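Local coordinates for protein ALKF (Bacillus cereus, PDB 3ZBO) that is of unknown function but has affinity for branched DNA structures and is related to the HEAT-like repeat DNA glycosylases, at residues K10-E15 and E60-T65; P47-I52 and A74-D79; A133-Y138 and E160-T165; T183-Y188 and K194-A199. All blocks are in the same frame, centred on the assembly; numbering follows the deposited sequence.

From the N terminus, interaction 1 joins helix 9-19 to helix 56-63 and closes a loop of 44 residues. Before it is complete, interaction 2 opens at helix 46-52 and closes on helix 68-77, so the two cross; a Glu15-Lys51 salt bridge and packing of Leu62 on Ala74 knit them together. Interactions 3 and 4 follow in series on the opposite side of the chain's centre. Interaction 3 ties helix 128-144 to helix 152-165; interaction 4 folds helix 192-202 back on helix 171-187 after a short turn. Glu160 and Lys194 bridge these two, whereas the centres of interactions 2 and 3 lie about 29 Å apart.

Interaction 1 (K10-E15 and E60-T65); sequences KTVMQE and EELYAT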
loop_
_atom_site.group_PDB
_atom_site.type_symbol
_atom_site.label_atom_id
_atom_site.label_comp_id
_atom_site.label_asym_id
_atom_site.label_seq_id
_atom_site.Cartn_x
_atom_site.Cartn_y
_atom_site.Cartn_z
ATOM N N LYS A 10 -0.844 -18.593 -19.134
ATOM C CA LYS A 10 -0.310 -18.054 -20.397
ATOM C C LYS A 10 -1.276 -17.043 -21.005
ATOM O O LYS A 10 -0.854 -16.002 -21.577
ATOM C CB LYS A 10 -0.086 -19.167 -21.449
ATOM C CG LYS A 10 -0.375 -18.650 -22.917
ATOM C CD LYS A 10 -1.356 -19.528 -23.795
ATOM C CE LYS A 10 -1.262 -19.165 -25.359
ATOM N NZ LYS A 10 0.005 -19.636 -26.095
ATOM N N THR A 11 -2.572 -17.304 -20.894
ATOM C CA THR A 11 -3.592 -16.424 -21.436
ATOM C C THR A 11 -3.645 -15.092 -20.664
ATOM O O THR A 11 -3.721 -14.003 -21.266
ATOM C CB THR A 11 -4.961 -17.080 -21.391
ATOM O OG1 THR A 11 -4.889 -18.264 -22.196
ATOM C CG2 THR A 11 -6.069 -16.174 -21.930
ATOM N N VAL A 12 -3.546 -15.145 -19.345
ATOM C CA VAL A 12 -3.493 -13.870 -18.612
ATOM C C VAL A 12 -2.294 -13.039 -18.951
ATOM O O VAL A 12 -2.453 -11.795 -19.099
ATOM C CB VAL A 12 -3.490 -14.138 -17.061
ATOM C CG1 VAL A 12 -3.318 -12.821 -16.274
ATOM C CG2 VAL A 12 -4.811 -14.917 -16.650
ATOM N N MET A 13 -1.129 -13.680 -19.049
ATOM C CA MET A 13 0.101 -12.986 -19.405
ATOM C C MET A 13 -0.019 -12.381 -20.806
ATOM O O MET A 13 0.401 -11.229 -21.052
ATOM C CB MET A 13 1.299 -13.875 -19.302
ATOM C CG MET A 13 1.696 -14.343 -17.871
ATOM S SD MET A 13 2.045 -12.883 -16.811
ATOM C CE MET A 13 3.605 -12.321 -17.444
ATOM N N GLN A 14 -0.646 -13.114 -21.727
ATOM C CA GLN A 14 -0.858 -12.473 -23.062
ATOM C C GLN A 14 -1.775 -11.271 -23.030
ATOM O O GLN A 14 -1.469 -10.215 -23.690
ATOM C CB GLN A 14 -1.422 -13.525 -24.023
ATOM C CG GLN A 14 -0.320 -14.428 -24.538
ATOM C CD GLN A 14 -0.858 -15.662 -25.240
ATOM O OE1 GLN A 14 -0.116 -16.305 -25.978
ATOM N NE2 GLN A 14 -2.155 -16.002 -25.026
ATOM N N GLU A 15 -2.872 -11.366 -22.281
ATOM C CA GLU A 15 -3.861 -10.280 -22.192
ATOM C C GLU A 15 -3.221 -9.049 -21.516
ATOM O O GLU A 15 -3.452 -7.896 -21.928
ATOM C CB GLU A 15 -5.122 -10.721 -21.484
ATOM C CG GLU A 15 -5.782 -11.963 -22.174
ATOM C CD GLU A 15 -7.286 -12.099 -21.932
ATOM O OE1 GLU A 15 -7.841 -11.369 -21.064
ATOM O OE2 GLU A 15 -7.917 -12.961 -22.635
ATOM N N GLU A 60 -0.541 -17.007 -7.460
ATOM C CA GLU A 60 0.842 -17.392 -7.135
ATOM C C GLU A 60 1.724 -17.448 -8.332
ATOM O O GLU A 60 2.911 -16.995 -8.276
ATOM C CB GLU A 60 0.941 -18.706 -6.347
ATOM C CG GLU A 60 0.330 -18.617 -4.987
ATOM C CD GLU A 60 1.115 -17.820 -3.936
ATOM O OE1 GLU A 60 2.301 -17.613 -4.165
ATOM O OE2 GLU A 60 0.576 -17.497 -2.913
ATOM N N GLU A 61 1.222 -18.042 -9.438
ATOM C CA GLU A 61 2.053 -18.072 -10.621
ATOM C C GLU A 61 2.343 -16.675 -11.203
ATOM O O GLU A 61 3.482 -16.451 -11.672
ATOM C CB GLU A 61 1.385 -18.934 -11.713
ATOM C CG GLU A 61 1.255 -20.374 -11.318
ATOM C CD GLU A 61 0.935 -21.277 -12.549
ATOM O OE1 GLU A 61 1.455 -21.075 -13.687
ATOM O OE2 GLU A 61 0.178 -22.269 -12.321
ATOM N N LEU A 62 1.340 -15.824 -11.151
ATOM C CA LEU A 62 1.510 -14.451 -11.681
ATOM C C LEU A 62 2.492 -13.721 -10.774
ATOM O O LEU A 62 3.398 -13.007 -11.315
ATOM C CB LEU A 62 0.172 -13.725 -11.723
ATOM C CG LEU A 62 -0.745 -14.320 -12.772
ATOM C CD1 LEU A 62 -2.088 -13.702 -12.564
ATOM C CD2 LEU A 62 -0.252 -13.996 -14.159
ATOM N N TYR A 63 2.390 -13.892 -9.463
ATOM C CA TYR A 63 3.321 -13.089 -8.598
ATOM C C TYR A 63 4.772 -13.535 -8.795
ATOM O O TYR A 63 5.723 -12.720 -8.768
ATOM C CB TYR A 63 2.861 -13.261 -7.140
ATOM C CG TYR A 63 3.451 -12.172 -6.284
ATOM C CD1 TYR A 63 2.853 -10.910 -6.205
ATOM C CD2 TYR A 63 4.617 -12.428 -5.552
ATOM C CE1 TYR A 63 3.405 -9.885 -5.389
ATOM C CE2 TYR A 63 5.221 -11.420 -4.796
ATOM C CZ TYR A 63 4.589 -10.156 -4.734
ATOM O OH TYR A 63 5.172 -9.182 -3.952
ATOM N N ALA A 64 4.949 -14.817 -9.112
ATOM C CA ALA A 64 6.281 -15.375 -9.310
ATOM C C ALA A 64 6.960 -14.926 -10.544
ATOM O O ALA A 64 8.167 -15.255 -10.727
ATOM C CB ALA A 64 6.208 -16.964 -9.304
ATOM N N THR A 65 6.211 -14.303 -11.470
ATOM C CA THR A 65 6.833 -13.812 -12.727
ATOM C C THR A 65 7.908 -12.766 -12.448
ATOM O O THR A 65 8.825 -12.587 -13.266
ATOM C CB THR A 65 5.839 -13.212 -13.678
ATOM O OG1 THR A 65 5.241 -12.085 -13.109
ATOM C CG2 THR A 65 4.805 -14.283 -14.102
#
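Met13 and Val12 meet Leu62 and Thr65 through methyl groups and one sulfur; no ring of either segment takes part, that of Tyr63 stacking with Trp91 instead, while Phe9 and Phe38 lie against the contact from outside. Leu62 is the shared partner. Its CD2 lies 3.7 Å from Met13 SD, the two side chains running alongside one another with opposite headings, and 3.9 Å from Val12 CG1, where the side chains lie roughly perpendicular. The Met13 chain bends at both chi2 and chi3 (-59° and -73°), which brings the sulfur against the CD2 methyl of Leu62 and turns CE to meet Thr65 CG2 tip to tip at 4.1 Å. A single torsion of Thr65 sets OG1 at Leu62 O and at the same time puts CG2 beside the N, on the Met13 side. Thr65 OG1 donates to Leu62 O over 2.7 Å, nearly in line with the carbonyl bond (161°). Since Thr65 N also donates there, two bonds grip the Leu62 carbonyl. Helix 9-19 thus packs against helix 56-63, while helix 68-77 adjoins both segments, with Ala70 touching Met13 and Thr65, and Ala74 touching Leu62; Ile52 of helix 46-52 reaches Val12.

Interaction 2 (P47-I52 and A74-D79); sequences PIAKKI and AGIIAD
Ala49 and Ile52 pack against Ile76 and Ile77, joining two helices of a mainly helical fold related to the HEAT-like repeat proteins. The contact is wholly apolar and illustrates how branched side chains can share out a small apolar interface. The nearest backbone pair is Ala49 and Ile77, with CA atoms 6.5 Å apart, yet their side chains do not pair with each other. Ala49 instead touches Ile76, and Ile77 touches Ile52, one turn further along. Ala49 CB rests 3.8 Å from Ile76 CG2, and Ile52 CG2 lies equally far, 3.8 Å, from Ile77 CG2.

The torsions explain which branches do the touching. In Ile76 and Ile52 alike, the methyl CG2 stands opposite the backbone N, and it is this short branch that is offered across the contact, while CG1 turns back beside the N (chi1 -67° in Ile52). Ile77 adopts the other choice. Its CG1 sits between the backbone N and the carbonyl carbon (chi1 62°), and this places CG2 opposite the carbonyl carbon, facing Ile52. The two isoleucines meet at a slant, methyl against methyl.

Phe73, one turn before Ile77, extends the apolar layer, touching both Ala49 and Ile52. Leu58 and Leu62 of helix 56-63 also touch Ile77, so that its side chain is buried among three helices. The long branch of Ile77 is not idle either: chi2 is extended, and its terminal CD1 approaches Ile52 CG2 to 4.1 Å.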
loop_
_atom_site.group_PDB
_atom_site.type_symbol
_atom_site.label_atom_id
_atom_site.label_comp_id
_atom_site.label_asym_id
_atom_site.label_seq_id
_atom_site.Cartn_x
_atom_site.Cartn_y
_atom_site.Cartn_z
ATOM N N PRO A 47 -12.028 -5.837 -16.636
ATOM C CA PRO A 47 -12.703 -6.985 -17.246
ATOM C C PRO A 47 -12.049 -8.337 -17.009
ATOM O O PRO A 47 -12.781 -9.332 -16.819
ATOM C CB PRO A 47 -12.608 -6.707 -18.760
ATOM C CG PRO A 47 -12.253 -5.234 -18.912
ATOM C CD PRO A 47 -11.421 -4.949 -17.675
ATOM N N ILE A 48 -10.698 -8.396 -17.023
ATOM C CA ILE A 48 -10.036 -9.707 -16.754
ATOM C C ILE A 48 -10.304 -10.185 -15.310
ATOM O O ILE A 48 -10.534 -11.367 -15.078
ATOM C CB ILE A 48 -8.497 -9.646 -16.950
ATOM C CG1 ILE A 48 -8.041 -8.884 -18.197
ATOM C CG2 ILE A 48 -7.915 -11.068 -16.913
ATOM C CD1 ILE A 48 -6.555 -8.947 -18.428
ATOM N N ALA A 49 -10.299 -9.255 -14.353
ATOM C CA ALA A 49 -10.474 -9.591 -12.962
ATOM C C ALA A 49 -11.937 -10.103 -12.755
ATOM O O ALA A 49 -12.176 -11.022 -11.957
ATOM C CB ALA A 49 -10.235 -8.352 -12.096
ATOM N N LYS A 50 -12.901 -9.461 -13.430
ATOM C CA LYS A 50 -14.313 -9.884 -13.300
ATOM C C LYS A 50 -14.477 -11.330 -13.819
ATOM O O LYS A 50 -15.276 -12.127 -13.226
ATOM C CB LYS A 50 -15.274 -8.901 -14.024
ATOM C CG LYS A 50 -16.782 -9.333 -13.833
ATOM C CD LYS A 50 -17.794 -8.568 -14.768
ATOM C CE LYS A 50 -18.733 -9.549 -15.561
ATOM N NZ LYS A 50 -19.911 -10.076 -14.821
ATOM N N LYS A 51 -13.716 -11.707 -14.840
ATOM C CA LYS A 51 -13.781 -13.095 -15.359
ATOM C C LYS A 51 -13.233 -14.098 -14.299
ATOM O O LYS A 51 -13.775 -15.198 -14.037
ATOM C CB LYS A 51 -13.014 -13.293 -16.688
ATOM C CG LYS A 51 -13.546 -12.561 -17.971
ATOM C CD LYS A 51 -12.838 -13.089 -19.265
ATOM C CE LYS A 51 -12.291 -11.997 -20.261
ATOM N NZ LYS A 51 -10.776 -11.782 -20.119
ATOM N N ILE A 52 -12.144 -13.707 -13.648
ATOM C CA ILE A 52 -11.410 -14.678 -12.838
ATOM C C ILE A 52 -11.919 -14.805 -11.413
ATOM O O ILE A 52 -11.934 -15.910 -10.858
ATOM C CB ILE A 52 -9.886 -14.316 -12.867
ATOM C CG1 ILE A 52 -9.356 -14.531 -14.272
ATOM C CG2 ILE A 52 -9.140 -15.137 -11.747
ATOM C CD1 ILE A 52 -7.965 -13.893 -14.480
ATOM N N ALA A 74 -2.010 -10.240 -9.725
ATOM C CA ALA A 74 -2.083 -11.377 -8.787
ATOM C C ALA A 74 -2.713 -10.894 -7.481
ATOM O O ALA A 74 -3.540 -11.565 -6.870
ATOM C CB ALA A 74 -0.702 -11.848 -8.514
ATOM N N GLY A 75 -2.331 -9.671 -7.012
ATOM C CA GLY A 75 -3.009 -9.189 -5.770
ATOM C C GLY A 75 -4.524 -9.050 -5.944
ATOM O O GLY A 75 -5.233 -9.351 -4.985
ATOM N N ILE A 76 -5.021 -8.579 -7.095
ATOM C CA ILE A 76 -6.444 -8.361 -7.257
ATOM C C ILE A 76 -7.153 -9.675 -7.237
ATOM O O ILE A 76 -8.309 -9.736 -6.696
ATOM C CB ILE A 76 -6.655 -7.651 -8.557
ATOM C CG1 ILE A 76 -6.207 -6.174 -8.422
ATOM C CG2 ILE A 76 -8.199 -7.735 -8.968
ATOM C CD1 ILE A 76 -5.922 -5.687 -9.785
ATOM N N ILE A 77 -6.544 -10.732 -7.791
ATOM C CA ILE A 77 -7.238 -12.039 -7.848
ATOM C C ILE A 77 -6.909 -13.011 -6.708
ATOM O O ILE A 77 -7.277 -14.202 -6.706
ATOM C CB ILE A 77 -7.037 -12.779 -9.165
ATOM C CG1 ILE A 77 -5.545 -13.137 -9.438
ATOM C CG2 ILE A 77 -7.602 -11.919 -10.305
ATOM C CD1 ILE A 77 -5.309 -14.200 -10.533
ATOM N N ALA A 78 -6.101 -12.559 -5.768
ATOM C CA ALA A 78 -5.748 -13.427 -4.669
ATOM C C ALA A 78 -6.933 -13.737 -3.769
ATOM O O ALA A 78 -7.959 -13.031 -3.795
ATOM C CB ALA A 78 -4.606 -12.689 -3.798
ATOM N N ASP A 79 -6.768 -14.760 -2.928
ATOM C CA ASP A 79 -7.754 -15.036 -1.842
ATOM C C ASP A 79 -7.091 -14.779 -0.489
ATOM O O ASP A 79 -6.533 -15.659 0.166
ATOM C CB ASP A 79 -8.119 -16.541 -1.959
ATOM C CG ASP A 79 -9.313 -16.898 -1.093
ATOM O OD1 ASP A 79 -9.790 -16.036 -0.304
ATOM O OD2 ASP A 79 -9.731 -18.084 -1.244
#

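Interaction 3 (A133-Y138 and E160-T165); sequences AGWSCY and EMVKDT
Trp135 makes a long-armed apolar contact with Val162, and more marginally with Met161, linking helix 128-144 to helix 152-165 in the C-terminal half of a fold related to the HEAT-like repeat glycosylases. The backbones stay well apart: the closest CA atoms, those of Trp135 and Val162, are 9.9 Å from each other, and the indole spans the difference. Two torsions let it do so: CG stands opposite the carbonyl carbon (chi1 -71°), and the turn of the ring about the next bond (chi2 109°) directs its six-membered end at helix 152-165.

There Val162 CG2 lies 3.6 Å from Trp135 CH2 and 3.7 Å from Trp135 CZ3, approaching the ring obliquely. This branch of the valine lies beside its own backbone N. Met161 CG comes to the ring's edge, near its plane, 4.5 Å from Trp135 CZ2; since Met161 is modelled in two conformations, this approach is less certain.

The buried indole is also held by helix 171-187, where Phe180 packs edge-to-face with it and Ala176 and Met177 add contacts, and by Ile123 of helix 115-124. One aromatic residue therefore joins four helices, its own included.

Away from the tryptophan, the second segment carries its own bonds. Lys163 NZ pairs with Glu160 OE1 at 3.3 Å, one turn apart. Thr165 OG1 donates to Met161 O at 2.7 Å, from 42° above the carbonyl plane.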
loop_
_atom_site.group_PDB
_atom_site.type_symbol
_atom_site.label_atom_id
_atom_site.label_comp_id
_atom_site.label_asym_id
_atom_site.label_seq_id
_atom_site.Cartn_x
_atom_site.Cartn_y
_atom_site.Cartn_z
ATOM N N ALA A 133 5.283 -1.545 3.909
ATOM C CA ALA A 133 4.056 -2.332 3.709
ATOM C C ALA A 133 3.239 -2.381 4.997
ATOM O O ALA A 133 1.997 -2.291 4.908
ATOM C CB ALA A 133 4.391 -3.776 3.267
ATOM N N GLY A 134 3.902 -2.476 6.178
ATOM C CA GLY A 134 3.119 -2.601 7.381
ATOM C C GLY A 134 2.393 -1.268 7.675
ATOM O O GLY A 134 1.196 -1.327 8.009
ATOM N N TRP A 135 3.064 -0.110 7.545
ATOM C CA TRP A 135 2.377 1.238 7.736
ATOM C C TRP A 135 1.322 1.385 6.688
ATOM O O TRP A 135 0.211 1.862 7.018
ATOM C CB TRP A 135 3.410 2.344 7.653
ATOM C CG TRP A 135 4.333 2.354 8.874
ATOM C CD1 TRP A 135 5.645 2.001 8.957
ATOM C CD2 TRP A 135 3.970 2.862 10.190
ATOM N NE1 TRP A 135 6.110 2.180 10.253
ATOM C CE2 TRP A 135 5.104 2.731 11.010
ATOM C CE3 TRP A 135 2.784 3.426 10.729
ATOM C CZ2 TRP A 135 5.131 3.132 12.363
ATOM C CZ3 TRP A 135 2.775 3.825 12.046
ATOM C CH2 TRP A 135 3.931 3.692 12.890
ATOM N N SER A 136 1.623 0.985 5.425
ATOM C CA SER A 136 0.614 1.127 4.361
ATOM C C SER A 136 -0.650 0.286 4.693
ATOM O O SER A 136 -1.747 0.783 4.495
ATOM C CB SER A 136 1.164 0.688 3.007
ATOM O OG SER A 136 2.272 1.570 2.598
ATOM N N CYS A 137 -0.429 -0.932 5.158
ATOM C CA CYS A 137 -1.596 -1.785 5.471
ATOM C C CYS A 137 -2.441 -1.097 6.495
ATOM O O CYS A 137 -3.691 -1.150 6.310
ATOM C CB CYS A 137 -1.007 -3.067 6.007
ATOM S SG CYS A 137 -2.341 -4.269 6.427
ATOM N N TYR A 138 -1.862 -0.466 7.511
ATOM C CA TYR A 138 -2.721 0.251 8.463
ATOM C C TYR A 138 -3.538 1.341 7.776
ATOM O O TYR A 138 -4.697 1.589 8.144
ATOM C CB TYR A 138 -1.999 0.842 9.673
ATOM C CG TYR A 138 -1.887 -0.162 10.784
ATOM C CD1 TYR A 138 -0.813 -1.064 10.842
ATOM C CD2 TYR A 138 -2.924 -0.254 11.729
ATOM C CE1 TYR A 138 -0.778 -2.002 11.882
ATOM C CE2 TYR A 138 -2.824 -1.196 12.800
ATOM C CZ TYR A 138 -1.793 -2.026 12.823
ATOM O OH TYR A 138 -1.766 -2.929 13.869
ATOM N N GLU A 160 2.822 8.413 18.036
ATOM C CA GLU A 160 4.033 8.884 18.714
ATOM C C GLU A 160 5.313 8.312 18.118
ATOM O O GLU A 160 6.293 9.049 17.977
ATOM C CB GLU A 160 3.967 8.503 20.188
ATOM C CG GLU A 160 2.992 9.302 20.990
ATOM C CD GLU A 160 3.297 10.772 21.049
ATOM O OE1 GLU A 160 4.486 11.163 21.142
ATOM O OE2 GLU A 160 2.373 11.607 21.025
ATOM N N MET A 161 5.251 7.061 17.644
ATOM C CA MET A 161 6.380 6.452 16.977
ATOM C C MET A 161 6.682 7.192 15.666
ATOM O O MET A 161 7.835 7.487 15.352
ATOM C CB MET A 161 6.117 4.983 16.764
ATOM C CG MET A 161 7.249 4.302 16.103
ATOM S SD MET A 161 8.716 4.230 17.121
ATOM C CE MET A 161 8.029 3.633 18.661
ATOM N N VAL A 162 5.641 7.535 14.929
ATOM C CA VAL A 162 5.895 8.307 13.732
ATOM C C VAL A 162 6.507 9.684 14.090
ATOM O O VAL A 162 7.539 10.074 13.522
ATOM C CB VAL A 162 4.576 8.552 12.932
ATOM C CG1 VAL A 162 4.832 9.572 11.761
ATOM C CG2 VAL A 162 4.045 7.259 12.393
ATOM N N LYS A 163 5.953 10.422 15.061
ATOM C CA LYS A 163 6.529 11.700 15.497
ATOM C C LYS A 163 8.033 11.552 15.855
ATOM O O LYS A 163 8.859 12.383 15.436
ATOM C CB LYS A 163 5.782 12.226 16.745
ATOM C CG LYS A 163 6.306 13.590 17.285
ATOM C CD LYS A 163 5.547 13.923 18.576
ATOM C CE LYS A 163 6.263 13.308 19.736
ATOM N NZ LYS A 163 6.012 14.097 21.000
ATOM N N ASP A 164 8.326 10.500 16.597
ATOM C CA ASP A 164 9.668 10.376 17.191
ATOM C C ASP A 164 10.670 9.905 16.183
ATOM O O ASP A 164 11.894 10.230 16.358
ATOM C CB ASP A 164 9.663 9.418 18.345
ATOM C CG ASP A 164 8.964 10.009 19.598
ATOM O OD1 ASP A 164 8.774 11.206 19.701
ATOM O OD2 ASP A 164 8.528 9.171 20.447
ATOM N N THR A 165 10.242 9.226 15.101
ATOM C CA THR A 165 11.200 8.474 14.298
ATOM C C THR A 165 11.071 8.634 12.779
ATOM O O THR A 165 11.986 8.213 12.008
ATOM C CB THR A 165 11.167 6.958 14.527
ATOM O OG1 THR A 165 9.930 6.346 14.029
ATOM C CG2 THR A 165 11.262 6.594 16.078
#

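Interaction 4 (T183-Y188 and K194-A199); sequences TVAISY and KAVEIA
Val184 holds CG1 opposite its backbone N (chi1 172°), which lays that methyl 3.9 Å from Ala195 CB, and in Val196 a similar torsion (chi1 168°) sets CG2 beside the N, within 4.4 Å of Ala185 CB. Between these valines lie the two residues with no torsion to choose, and they come closest. Ala185 CB and Ala195 CB are 3.6 Å apart, and the Ala195 CB methyl is equally near the backbone, 3.6 Å from Ala185 N. Methyl-sized side chains let the main chains approach closely: the CA atoms of Ala185 and Ala195 are only 5.0 Å apart. Val196 completes the patch more loosely. The axes of segments 183-187 and 194-199 pass 8.5 Å apart with an angle of 148° between their directions, a helical hairpin of two consecutive helices running roughly antiparallel. The contact is apolar and largely buried: two alanines meet at the centre, with a valine from each helix beside them. Around it, Leu142 of helix 128-144 touches Val184, and Ile223 of helix 219-228 touches Ala185. Helix 152-165 flanks helix 192-202, its Glu160 forming a salt bridge with Lys194.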
loop_
_atom_site.group_PDB
_atom_site.type_symbol
_atom_site.label_atom_id
_atom_site.label_comp_id
_atom_site.label_asym_id
_atom_site.label_seq_id
_atom_site.Cartn_x
_atom_site.Cartn_y
_atom_site.Cartn_z
ATOM N N THR A 183 -4.002 9.517 7.273
ATOM C CA THR A 183 -5.157 8.611 7.280
ATOM C C THR A 183 -5.755 8.607 8.665
ATOM O O THR A 183 -7.000 8.590 8.790
ATOM C CB THR A 183 -4.722 7.195 6.860
ATOM O OG1 THR A 183 -4.208 7.278 5.525
ATOM C CG2 THR A 183 -6.004 6.315 6.803
ATOM N N VAL A 184 -4.929 8.571 9.722
ATOM C CA VAL A 184 -5.496 8.621 11.123
ATOM C C VAL A 184 -6.263 9.950 11.242
ATOM O O VAL A 184 -7.388 9.974 11.750
ATOM C CB VAL A 184 -4.396 8.519 12.203
ATOM C CG1 VAL A 184 -5.058 8.795 13.603
ATOM C CG2 VAL A 184 -3.777 7.074 12.175
ATOM N N ALA A 185 -5.668 11.059 10.783
ATOM C CA ALA A 185 -6.372 12.369 11.009
ATOM C C ALA A 185 -7.716 12.424 10.357
ATOM O O ALA A 185 -8.606 13.153 10.884
ATOM C CB ALA A 185 -5.458 13.453 10.527
ATOM N N ILE A 186 -7.879 11.821 9.197
ATOM C CA ILE A 186 -9.140 11.870 8.486
ATOM C C ILE A 186 -10.033 10.697 8.757
ATOM O O ILE A 186 -11.270 10.865 8.884
ATOM C CB ILE A 186 -8.818 12.026 6.967
ATOM C CG1 ILE A 186 -8.117 13.340 6.695
ATOM C CG2 ILE A 186 -10.146 11.914 6.161
ATOM C CD1 ILE A 186 -8.802 14.619 7.279
ATOM N N SER A 187 -9.509 9.471 8.822
ATOM C CA SER A 187 -10.358 8.293 8.881
ATOM C C SER A 187 -10.489 7.638 10.266
ATOM O O SER A 187 -11.247 6.689 10.356
ATOM C CB SER A 187 -9.889 7.233 7.880
ATOM O OG SER A 187 -9.951 7.756 6.533
ATOM N N TYR A 188 -9.788 8.131 11.261
ATOM C CA TYR A 188 -9.887 7.597 12.633
ATOM C C TYR A 188 -10.149 8.709 13.610
ATOM O O TYR A 188 -9.290 9.206 14.306
ATOM C CB TYR A 188 -8.553 6.862 12.950
ATOM C CG TYR A 188 -8.749 6.076 14.308
ATOM C CD1 TYR A 188 -9.573 4.999 14.362
ATOM C CD2 TYR A 188 -8.030 6.521 15.416
ATOM C CE1 TYR A 188 -9.704 4.299 15.648
ATOM C CE2 TYR A 188 -8.083 5.872 16.663
ATOM C CZ TYR A 188 -8.987 4.790 16.739
ATOM O OH TYR A 188 -9.082 4.176 17.966
ATOM N N LYS A 194 -5.102 14.627 17.825
ATOM C CA LYS A 194 -3.687 14.301 18.086
ATOM C C LYS A 194 -2.936 14.167 16.759
ATOM O O LYS A 194 -1.787 14.534 16.697
ATOM C CB LYS A 194 -3.594 12.985 18.857
ATOM C CG LYS A 194 -2.193 12.552 19.162
ATOM C CD LYS A 194 -2.130 11.239 20.017
ATOM C CE LYS A 194 -0.676 10.983 20.316
ATOM N NZ LYS A 194 -0.217 11.701 21.546
ATOM N N ALA A 195 -3.605 13.569 15.750
ATOM C CA ALA A 195 -2.909 13.376 14.454
ATOM C C ALA A 195 -2.578 14.725 13.800
ATOM O O ALA A 195 -1.527 14.912 13.176
ATOM C CB ALA A 195 -3.743 12.465 13.499
ATOM N N VAL A 196 -3.513 15.669 13.934
ATOM C CA VAL A 196 -3.290 17.048 13.407
ATOM C C VAL A 196 -2.087 17.646 14.120
ATOM O O VAL A 196 -1.214 18.256 13.462
ATOM C CB VAL A 196 -4.578 17.936 13.523
ATOM C CG1 VAL A 196 -4.276 19.387 13.278
ATOM C CG2 VAL A 196 -5.642 17.386 12.565
ATOM N N GLU A 197 -2.020 17.479 15.459
ATOM C CA GLU A 197 -0.925 18.104 16.179
ATOM C C GLU A 197 0.394 17.394 15.845
ATOM O O GLU A 197 1.404 18.068 15.634
ATOM C CB GLU A 197 -1.278 17.967 17.675
ATOM C CG GLU A 197 -0.146 18.490 18.581
ATOM C CD GLU A 197 0.273 19.925 18.258
ATOM O OE1 GLU A 197 -0.626 20.769 17.957
ATOM O OE2 GLU A 197 1.518 20.214 18.309
ATOM N N ILE A 198 0.345 16.058 15.693
ATOM C CA ILE A 198 1.576 15.357 15.308
ATOM C C ILE A 198 2.049 15.812 13.955
ATOM O O ILE A 198 3.261 15.988 13.709
ATOM C CB ILE A 198 1.442 13.894 15.471
ATOM C CG1 ILE A 198 1.492 13.732 17.001
ATOM C CG2 ILE A 198 2.660 13.139 14.925
ATOM C CD1 ILE A 198 1.341 12.486 17.485
ATOM N N ALA A 199 1.098 15.954 13.037
ATOM C CA ALA A 199 1.486 16.455 11.675
ATOM C C ALA A 199 2.177 17.794 11.739
ATOM O O ALA A 199 3.178 17.988 11.041
ATOM C CB ALA A 199 0.302 16.474 10.717
#